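Local coordinates for cell division protein FtsZ 1 (Methanocaldococcus jannaschii, PDB 2VAP) that binds GTP, shows GTPase activity and probably polymerises into the contractile Z ring that marks the future site of cell division, at residues A[34-38]-A[233-237]; A[228-234]-A[318-324]; A[261-266]-A[299-303]. All coordinates share one frame; numbering follows the deposited sequence.

Contact 1. Residues A[34-38]-A[233-237]; sequences QQTKA and NVDFA
OD2 of D235 accepts two hydrogen bonds, from A237 N and from water 1, and T36 packs against it. A237 N donates to D235 OD2 at 3.0 Å from above the carboxylate plane, capping the N terminus of helix 236-243. Water 1 also donates to the carbonyl of Q35, bridging the segments. CA of T36 lies 3.3 Å from OD2 of D235, and the two side chains cross at about a right angle. One direct backbone bond joins the segments: F236 N donates to T36 O at 3.0 Å, nearly straight at 163°. The F236 ring takes A38 over one face, with CB of A38 3.6 Å from the ring centroid in a CH-pi contact. F236 has CG anti to its backbone N (chi1 176°), and this sets a ring face against A38 CB. T36 OG1 is hydrogen-bonded to L33 O, at the end of helix 24-34, and water 2 lies among T36 OG1, N233 OD1 and V234 O, more acceptors than it has protons for. The contact fastens the turn before strand 40-45, first in sequence and inside the parallel sheet, to the start of helix 236-243; D123, before strand 124-130, touches both A38 and F236.

Contact 2. Residues A[228-234]-A[318-324]; sequences KDGLINV and IWGATID
K228, the first residue past helix 204-227, reaches the end of strand 316-323 with a fully extended chain: its NZ donates to I323 O at 3.2 Å, tilted 31° from the carbonyl plane. Water 3 joins the same NZ to OG1 of T322, a hydroxyl that is also hydrogen-bonded to NE2 of H288. D229 meets the strand through its backbone; water 4 accepts from I323 N and donates to D229 O, while CG2 of T322 packs on that carbonyl. At G230 the chains come very close, CA lying 3.3 Å from A321 O, with no side chain to intervene. L231 and I232 then both face A321, a classic beta bulge. The L231 amide makes a weak, bent bond to A321 O (2.8 Å, 122°), whereas I232 N meets the same oxygen at 3.2 Å on a lone pair in the carbonyl plane. A321 N returns a bond to I232 O, closing a single antiparallel hydrogen-bonded pair. L231 CD1 packs on CG1 of I323, the two side chains crossing at about a right angle. I232 presses on W319: CG1 is 3.5 Å from CH2, and CG2 lies over the face of the six-membered ring, 4.1 Å from its centroid. CG of W319 sits between its backbone N and carbonyl carbon (chi1 70°), which brings the indole near I232 although CB points away. Last comes V234, whose CG1 meets I318 CG2 in a tight 3.5 Å contact while CG2 rests by W319 O. Chemically, the bulge spends A321 N and O; beyond A321 the segment 228-234 gives no direct backbone bond, and water 4 and K228 NZ take I323 N and O, tying the connection after helix 204-227 to the edge strand of the C-terminal domain sheet.

Contact 3. Residues A[261-266]-A[299-303]; sequences RAKEAV and EAREV
Charge dominates one end of this helix pair, where R261 grips E299 side-on with two nitrogens, one to each carboxylate oxygen. R261 NE donates to E299 OE1 at 2.7 Å in an almost perfectly straight line (178°), and R261 NH1 donates to E299 OE2 at 3.1 Å. Both oxygens use their syn lone pairs, and the guanidinium and carboxylate planes are only 16° apart; this two-point, nearly coplanar grip restricts rotation of both groups. R261 has CG between its backbone N and carbonyl carbon and then runs extended to NE, which brings the group across to the neighbouring helix. NH1 has a second anionic partner in D294, and R261, lying between two carboxylates, would probably favour their ionised forms.

Water extends the polar side onto the first turn of helix 261-270. Water 5 accepts from A262 N and donates to OE1 of E299; water 6 does the same between K263 N and OE1 of E302, so two glutamates reach early helix amides through solvent.

The apolar side joins A262, V266 and V303, with the aliphatic base of E299. CB of A262 sits 3.9 Å from CB of E299 and also touches CG2 of V303. Further along, V266 CG2 meets V303 CG1 at 3.7 Å, the two side chains lying alongside and pointing opposite ways.

The segment axes run in roughly the same direction, crossing at -30° with a closest approach of 8.9 Å. The two helices lie side by side on the C-terminal domain sheet: A265 and V303 both touch strand 331-338, V303 also packs on strand 284-291, and A300 turns to strand 316-323.

From the N terminus, the chain first passes through 34-38 and enters the GTPase-domain sheet; contact 1 closes the long loop when 233-237 returns beside it. Residues 228-234 open contact 2 just before that closure and share N233 and V234 with contact 1, so the two loops follow one another with a short overlap. Contact 2 closes only at 318-324, and contact 3, between 261-266 and 299-303, is nested inside its loop. Contacts 2 and 3 touch where A300 packs against W319 and A321, joining helix 297-310 to the strand that follows it. Together they run from the N-terminal turn, through the linker after helix 204-227, to the sheet and paired helices of the C-terminal domain.

Contact 1. Residues A[34-38]-A[233-237]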
loop_
_atom_site.group_PDB
_atom_site.type_symbol
_atom_site.label_atom_id
_atom_site.label_comp_id
_atom_site.label_asym_id
_atom_site.label_seq_id
_atom_site.Cartn_x
_atom_site.Cartn_y
_atom_site.Cartn_z
ATOM N N GLN A 34 2.003 4.046 -23.870
ATOM C CA GLN A 34 1.534 2.709 -23.501
ATOM C C GLN A 34 2.580 1.902 -22.730
ATOM O O GLN A 34 2.236 1.163 -21.807
ATOM C CB GLN A 34 1.073 1.930 -24.738
ATOM C CG GLN A 34 -0.350 2.243 -25.179
ATOM C CD GLN A 34 -0.781 1.454 -26.406
ATOM O OE1 GLN A 34 -0.431 0.284 -26.567
ATOM N NE2 GLN A 34 -1.554 2.095 -27.275
ATOM N N GLN A 35 3.850 2.046 -23.106
ATOM C CA GLN A 35 4.928 1.300 -22.446
ATOM C C GLN A 35 5.380 1.920 -21.114
ATOM O O GLN A 35 6.239 1.362 -20.427
ATOM C CB GLN A 35 6.113 1.044 -23.398
ATOM C CG GLN A 35 6.850 2.283 -23.906
ATOM C CD GLN A 35 7.916 2.786 -22.946
ATOM O OE1 GLN A 35 7.912 3.952 -22.555
ATOM N NE2 GLN A 35 8.836 1.906 -22.561
ATOM N N THR A 36 4.796 3.065 -20.759
ATOM C CA THR A 36 5.010 3.668 -19.440
ATOM C C THR A 36 3.977 3.155 -18.439
ATOM O O THR A 36 4.092 3.398 -17.236
ATOM C CB THR A 36 4.963 5.219 -19.466
ATOM O OG1 THR A 36 3.635 5.664 -19.774
ATOM C CG2 THR A 36 5.950 5.790 -20.479
ATOM N N LYS A 37 2.968 2.451 -18.951
ATOM C CA LYS A 37 1.893 1.899 -18.130
ATOM C C LYS A 37 2.259 0.522 -17.580
ATOM O O LYS A 37 3.265 -0.073 -17.975
ATOM C CB LYS A 37 0.592 1.809 -18.938
ATOM C CG LYS A 37 0.037 3.147 -19.404
ATOM C CD LYS A 37 -1.256 2.963 -20.183
ATOM C CE LYS A 37 -1.799 4.293 -20.678
ATOM N NZ LYS A 37 -3.085 4.127 -21.410
ATOM N N ALA A 38 1.431 0.023 -16.665
ATOM C CA ALA A 38 1.626 -1.299 -16.078
ATOM C C ALA A 38 0.295 -1.973 -15.776
ATOM O O ALA A 38 -0.674 -1.312 -15.394
ATOM C CB ALA A 38 2.457 -1.195 -14.811
ATOM N N ASN A 233 2.492 12.740 -14.512
ATOM C CA ASN A 233 2.348 11.290 -14.476
ATOM C C ASN A 233 3.700 10.614 -14.283
ATOM O O ASN A 233 4.739 11.174 -14.640
ATOM C CB ASN A 233 1.672 10.775 -15.750
ATOM C CG ASN A 233 1.339 9.287 -15.685
ATOM O OD1 ASN A 233 1.640 8.537 -16.611
ATOM N ND2 ASN A 233 0.714 8.859 -14.589
ATOM N N VAL A 234 3.676 9.412 -13.714
ATOM C CA VAL A 234 4.895 8.668 -13.424
ATOM C C VAL A 234 5.022 7.438 -14.321
ATOM O O VAL A 234 4.062 6.687 -14.511
ATOM C CB VAL A 234 4.973 8.252 -11.934
ATOM C CG1 VAL A 234 6.332 7.659 -11.621
ATOM C CG2 VAL A 234 4.708 9.446 -11.026
ATOM N N ASP A 235 6.216 7.264 -14.880
ATOM C CA ASP A 235 6.568 6.098 -15.681
ATOM C C ASP A 235 6.764 4.907 -14.750
ATOM O O ASP A 235 7.446 5.021 -13.728
ATOM C CB ASP A 235 7.861 6.393 -16.454
ATOM C CG ASP A 235 8.204 5.327 -17.492
ATOM O OD1 ASP A 235 9.058 5.617 -18.356
ATOM O OD2 ASP A 235 7.644 4.209 -17.454
ATOM N N PHE A 236 6.165 3.770 -15.103
ATOM C CA PHE A 236 6.319 2.538 -14.323
ATOM C C PHE A 236 7.790 2.158 -14.140
ATOM O O PHE A 236 8.172 1.624 -13.097
ATOM C CB PHE A 236 5.538 1.381 -14.958
ATOM C CG PHE A 236 5.731 0.059 -14.260
ATOM C CD1 PHE A 236 5.306 -0.121 -12.944
ATOM C CD2 PHE A 236 6.331 -1.008 -14.921
ATOM C CE1 PHE A 236 5.483 -1.343 -12.297
ATOM C CE2 PHE A 236 6.511 -2.234 -14.283
ATOM C CZ PHE A 236 6.086 -2.401 -12.969
ATOM N N ALA A 237 8.605 2.452 -15.154
ATOM C CA ALA A 237 10.048 2.215 -15.101
ATOM C C ALA A 237 10.711 2.959 -13.941
ATOM O O ALA A 237 11.604 2.421 -13.283
ATOM C CB ALA A 237 10.695 2.601 -16.425
HETATM O O HOH W 1 8.868 2.610 -19.371
HETATM O O HOH W 2 2.429 5.952 -16.860
#

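Contact 2. Residues A[228-234]-A[318-324]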
loop_
_atom_site.group_PDB
_atom_site.type_symbol
_atom_site.label_atom_id
_atom_site.label_comp_id
_atom_site.label_asym_id
_atom_site.label_seq_id
_atom_site.Cartn_x
_atom_site.Cartn_y
_atom_site.Cartn_z
ATOM N N LYS A 228 -3.383 6.969 -12.624
ATOM C CA LYS A 228 -4.339 8.069 -12.764
ATOM C C LYS A 228 -3.802 9.196 -13.641
ATOM O O LYS A 228 -2.599 9.464 -13.660
ATOM C CB LYS A 228 -4.739 8.604 -11.383
ATOM C CG LYS A 228 -5.912 9.579 -11.384
ATOM C CD LYS A 228 -6.339 9.926 -9.968
ATOM C CE LYS A 228 -7.481 10.930 -9.966
ATOM N NZ LYS A 228 -8.022 11.151 -8.597
ATOM N N ASP A 229 -4.708 9.841 -14.374
ATOM C CA ASP A 229 -4.384 11.050 -15.121
ATOM C C ASP A 229 -3.909 12.114 -14.138
ATOM O O ASP A 229 -4.535 12.329 -13.100
ATOM C CB ASP A 229 -5.613 11.554 -15.875
ATOM C CG ASP A 229 -5.303 12.734 -16.768
ATOM O OD1 ASP A 229 -5.588 13.881 -16.363
ATOM O OD2 ASP A 229 -4.762 12.517 -17.870
ATOM N N GLY A 230 -2.797 12.765 -14.457
ATOM C CA GLY A 230 -2.233 13.757 -13.551
ATOM C C GLY A 230 -1.612 14.961 -14.223
ATOM O O GLY A 230 -1.439 14.988 -15.447
ATOM N N LEU A 231 -1.292 15.963 -13.408
ATOM C CA LEU A 231 -0.477 17.095 -13.838
ATOM C C LEU A 231 0.893 16.555 -14.221
ATOM O O LEU A 231 1.453 16.924 -15.255
ATOM C CB LEU A 231 -0.329 18.123 -12.710
ATOM C CG LEU A 231 -1.509 19.008 -12.303
ATOM C CD1 LEU A 231 -2.463 18.274 -11.373
ATOM C CD2 LEU A 231 -0.988 20.267 -11.630
ATOM N N ILE A 232 1.415 15.679 -13.363
ATOM C CA ILE A 232 2.670 14.975 -13.589
ATOM C C ILE A 232 2.428 13.480 -13.409
ATOM O O ILE A 232 2.171 13.011 -12.294
ATOM C CB ILE A 232 3.781 15.450 -12.611
ATOM C CG1 ILE A 232 4.052 16.954 -12.771
ATOM C CG2 ILE A 232 5.064 14.616 -12.772
ATOM C CD1 ILE A 232 4.568 17.377 -14.141
ATOM N N ASN A 233 2.492 12.740 -14.512
ATOM C CA ASN A 233 2.348 11.290 -14.476
ATOM C C ASN A 233 3.700 10.614 -14.283
ATOM O O ASN A 233 4.739 11.174 -14.640
ATOM C CB ASN A 233 1.672 10.775 -15.750
ATOM C CG ASN A 233 1.339 9.287 -15.685
ATOM O OD1 ASN A 233 1.640 8.537 -16.611
ATOM N ND2 ASN A 233 0.714 8.859 -14.589
ATOM N N VAL A 234 3.676 9.412 -13.714
ATOM C CA VAL A 234 4.895 8.668 -13.424
ATOM C C VAL A 234 5.022 7.438 -14.321
ATOM O O VAL A 234 4.062 6.687 -14.511
ATOM C CB VAL A 234 4.973 8.252 -11.934
ATOM C CG1 VAL A 234 6.332 7.659 -11.621
ATOM C CG2 VAL A 234 4.708 9.446 -11.026
ATOM N N ILE A 318 11.022 9.849 -6.498
ATOM C CA ILE A 318 10.088 9.845 -7.622
ATOM C C ILE A 318 8.770 10.474 -7.173
ATOM O O ILE A 318 8.267 10.164 -6.094
ATOM C CB ILE A 318 9.868 8.406 -8.172
ATOM C CG1 ILE A 318 11.160 7.850 -8.796
ATOM C CG2 ILE A 318 8.712 8.358 -9.169
ATOM C CD1 ILE A 318 11.746 8.665 -9.952
ATOM N N TRP A 319 8.216 11.355 -8.003
ATOM C CA TRP A 319 7.046 12.140 -7.613
ATOM C C TRP A 319 6.002 12.288 -8.718
ATOM O O TRP A 319 6.316 12.219 -9.907
ATOM C CB TRP A 319 7.483 13.525 -7.127
ATOM C CG TRP A 319 8.000 14.410 -8.223
ATOM C CD1 TRP A 319 9.229 14.350 -8.816
ATOM C CD2 TRP A 319 7.301 15.488 -8.856
ATOM N NE1 TRP A 319 9.337 15.322 -9.781
ATOM C CE2 TRP A 319 8.170 16.036 -9.825
ATOM C CE3 TRP A 319 6.026 16.047 -8.697
ATOM C CZ2 TRP A 319 7.804 17.114 -10.635
ATOM C CZ3 TRP A 319 5.663 17.121 -9.500
ATOM C CH2 TRP A 319 6.553 17.644 -10.456
ATOM N N GLY A 320 4.758 12.496 -8.302
ATOM C CA GLY A 320 3.659 12.780 -9.216
ATOM C C GLY A 320 2.658 13.727 -8.584
ATOM O O GLY A 320 2.694 13.964 -7.373
ATOM N N ALA A 321 1.769 14.272 -9.407
ATOM C CA ALA A 321 0.730 15.182 -8.934
ATOM C C ALA A 321 -0.569 14.944 -9.692
ATOM O O ALA A 321 -0.579 14.918 -10.924
ATOM C CB ALA A 321 1.179 16.632 -9.075
ATOM N N THR A 322 -1.658 14.754 -8.948
ATOM C CA THR A 322 -2.973 14.494 -9.538
ATOM C C THR A 322 -4.058 15.351 -8.894
ATOM O O THR A 322 -3.903 15.827 -7.766
ATOM C CB THR A 322 -3.393 13.007 -9.408
ATOM O OG1 THR A 322 -3.525 12.661 -8.022
ATOM C CG2 THR A 322 -2.382 12.082 -10.080
ATOM N N ILE A 323 -5.157 15.534 -9.621
ATOM C CA ILE A 323 -6.326 16.230 -9.099
ATOM C C ILE A 323 -7.310 15.228 -8.497
ATOM O O ILE A 323 -7.697 14.252 -9.146
ATOM C CB ILE A 323 -7.029 17.074 -10.196
ATOM C CG1 ILE A 323 -6.086 18.161 -10.719
ATOM C CG2 ILE A 323 -8.318 17.706 -9.659
ATOM C CD1 ILE A 323 -6.417 18.655 -12.112
ATOM N N ASP A 324 -7.690 15.468 -7.246
ATOM C CA ASP A 324 -8.751 14.712 -6.593
ATOM C C ASP A 324 -9.984 15.607 -6.514
ATOM O O ASP A 324 -9.973 16.639 -5.836
ATOM C CB ASP A 324 -8.308 14.257 -5.196
ATOM C CG ASP A 324 -9.275 13.263 -4.555
ATOM O OD1 ASP A 324 -10.395 13.062 -5.072
ATOM O OD2 ASP A 324 -8.906 12.679 -3.514
HETATM O O HOH W 3 -5.958 11.819 -6.840
HETATM O O HOH W 4 -5.405 14.697 -12.286
#

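Contact 3. Residues A[261-266]-A[299-303]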
loop_
_atom_site.group_PDB
_atom_site.type_symbol
_atom_site.label_atom_id
_atom_site.label_comp_id
_atom_site.label_asym_id
_atom_site.label_seq_id
_atom_site.Cartn_x
_atom_site.Cartn_y
_atom_site.Cartn_z
ATOM N N ARG A 261 -1.121 25.939 1.818
ATOM C CA ARG A 261 -1.597 24.553 1.900
ATOM C C ARG A 261 -0.537 23.499 1.569
ATOM O O ARG A 261 -0.446 22.480 2.255
ATOM C CB ARG A 261 -2.861 24.353 1.049
ATOM C CG ARG A 261 -2.720 24.749 -0.415
ATOM C CD ARG A 261 -4.044 24.660 -1.154
ATOM N NE ARG A 261 -3.838 24.676 -2.602
ATOM C CZ ARG A 261 -4.798 24.527 -3.511
ATOM N NH1 ARG A 261 -4.489 24.556 -4.801
ATOM N NH2 ARG A 261 -6.061 24.350 -3.143
ATOM N N ALA A 262 0.255 23.750 0.528
ATOM C CA ALA A 262 1.292 22.811 0.092
ATOM C C ALA A 262 2.418 22.681 1.116
ATOM O O ALA A 262 2.889 21.574 1.389
ATOM C CB ALA A 262 1.848 23.217 -1.268
ATOM N N LYS A 263 2.832 23.814 1.680
ATOM C CA LYS A 263 3.890 23.854 2.688
ATOM C C LYS A 263 3.467 23.139 3.972
ATOM O O LYS A 263 4.253 22.398 4.564
ATOM C CB LYS A 263 4.287 25.304 2.988
ATOM C CG LYS A 263 5.598 25.455 3.755
ATOM C CD LYS A 263 5.907 26.914 4.084
ATOM C CE LYS A 263 5.163 27.397 5.326
ATOM N NZ LYS A 263 5.667 26.763 6.578
ATOM N N GLU A 264 2.224 23.366 4.392
ATOM C CA GLU A 264 1.694 22.748 5.607
ATOM C C GLU A 264 1.421 21.254 5.429
ATOM O O GLU A 264 1.604 20.473 6.364
ATOM C CB GLU A 264 0.433 23.473 6.085
ATOM C CG GLU A 264 0.699 24.847 6.695
ATOM C CD GLU A 264 -0.506 25.421 7.422
ATOM O OE1 GLU A 264 -1.194 24.668 8.145
ATOM O OE2 GLU A 264 -0.761 26.635 7.275
ATOM N N ALA A 265 0.989 20.866 4.230
ATOM C CA ALA A 265 0.716 19.459 3.920
ATOM C C ALA A 265 1.979 18.599 3.957
ATOM O O ALA A 265 1.971 17.508 4.530
ATOM C CB ALA A 265 0.011 19.325 2.574
ATOM N N VAL A 266 3.060 19.092 3.349
ATOM C CA VAL A 266 4.331 18.362 3.337
ATOM C C VAL A 266 4.983 18.319 4.727
ATOM O O VAL A 266 5.594 17.314 5.097
ATOM C CB VAL A 266 5.316 18.886 2.240
ATOM C CG1 VAL A 266 5.776 20.316 2.523
ATOM C CG2 VAL A 266 6.511 17.955 2.094
ATOM N N GLU A 299 3.217 24.327 -6.563
ATOM C CA GLU A 299 2.854 23.710 -5.287
ATOM C C GLU A 299 3.475 22.324 -5.142
ATOM O O GLU A 299 4.050 22.001 -4.099
ATOM C CB GLU A 299 1.332 23.620 -5.140
ATOM C CG GLU A 299 0.664 24.930 -4.753
ATOM C CD GLU A 299 -0.834 24.789 -4.567
ATOM O OE1 GLU A 299 -1.316 25.067 -3.450
ATOM O OE2 GLU A 299 -1.529 24.398 -5.529
ATOM N N ALA A 300 3.360 21.516 -6.196
ATOM C CA ALA A 300 3.939 20.173 -6.223
ATOM C C ALA A 300 5.460 20.212 -6.077
ATOM O O ALA A 300 6.032 19.433 -5.315
ATOM C CB ALA A 300 3.538 19.445 -7.500
ATOM N N ARG A 301 6.101 21.132 -6.799
ATOM C CA ARG A 301 7.551 21.325 -6.724
ATOM C C ARG A 301 8.015 21.711 -5.320
ATOM O O ARG A 301 9.071 21.265 -4.870
ATOM C CB ARG A 301 8.011 22.376 -7.739
ATOM C CG ARG A 301 8.093 21.866 -9.172
ATOM C CD ARG A 301 8.402 22.992 -10.152
ATOM N NE ARG A 301 9.748 23.536 -9.970
ATOM C CZ ARG A 301 10.262 24.539 -10.679
ATOM N NH1 ARG A 301 9.551 25.127 -11.633
ATOM N NH2 ARG A 301 11.496 24.956 -10.432
ATOM N N GLU A 302 7.219 22.537 -4.640
ATOM C CA GLU A 302 7.503 22.951 -3.263
ATOM C C GLU A 302 7.526 21.748 -2.317
ATOM O O GLU A 302 8.399 21.649 -1.451
ATOM C CB GLU A 302 6.479 23.990 -2.791
ATOM C CG GLU A 302 6.806 24.639 -1.446
ATOM C CD GLU A 302 5.816 25.723 -1.042
ATOM O OE1 GLU A 302 4.633 25.649 -1.444
ATOM O OE2 GLU A 302 6.223 26.651 -0.314
ATOM N N VAL A 303 6.568 20.839 -2.498
ATOM C CA VAL A 303 6.483 19.606 -1.710
ATOM C C VAL A 303 7.733 18.742 -1.906
ATOM O O VAL A 303 8.358 18.317 -0.930
ATOM C CB VAL A 303 5.196 18.797 -2.055
ATOM C CG1 VAL A 303 5.203 17.427 -1.378
ATOM C CG2 VAL A 303 3.946 19.578 -1.664
HETATM O O HOH W 5 0.205 26.160 -1.498
HETATM O O HOH W 6 2.275 26.442 0.223
#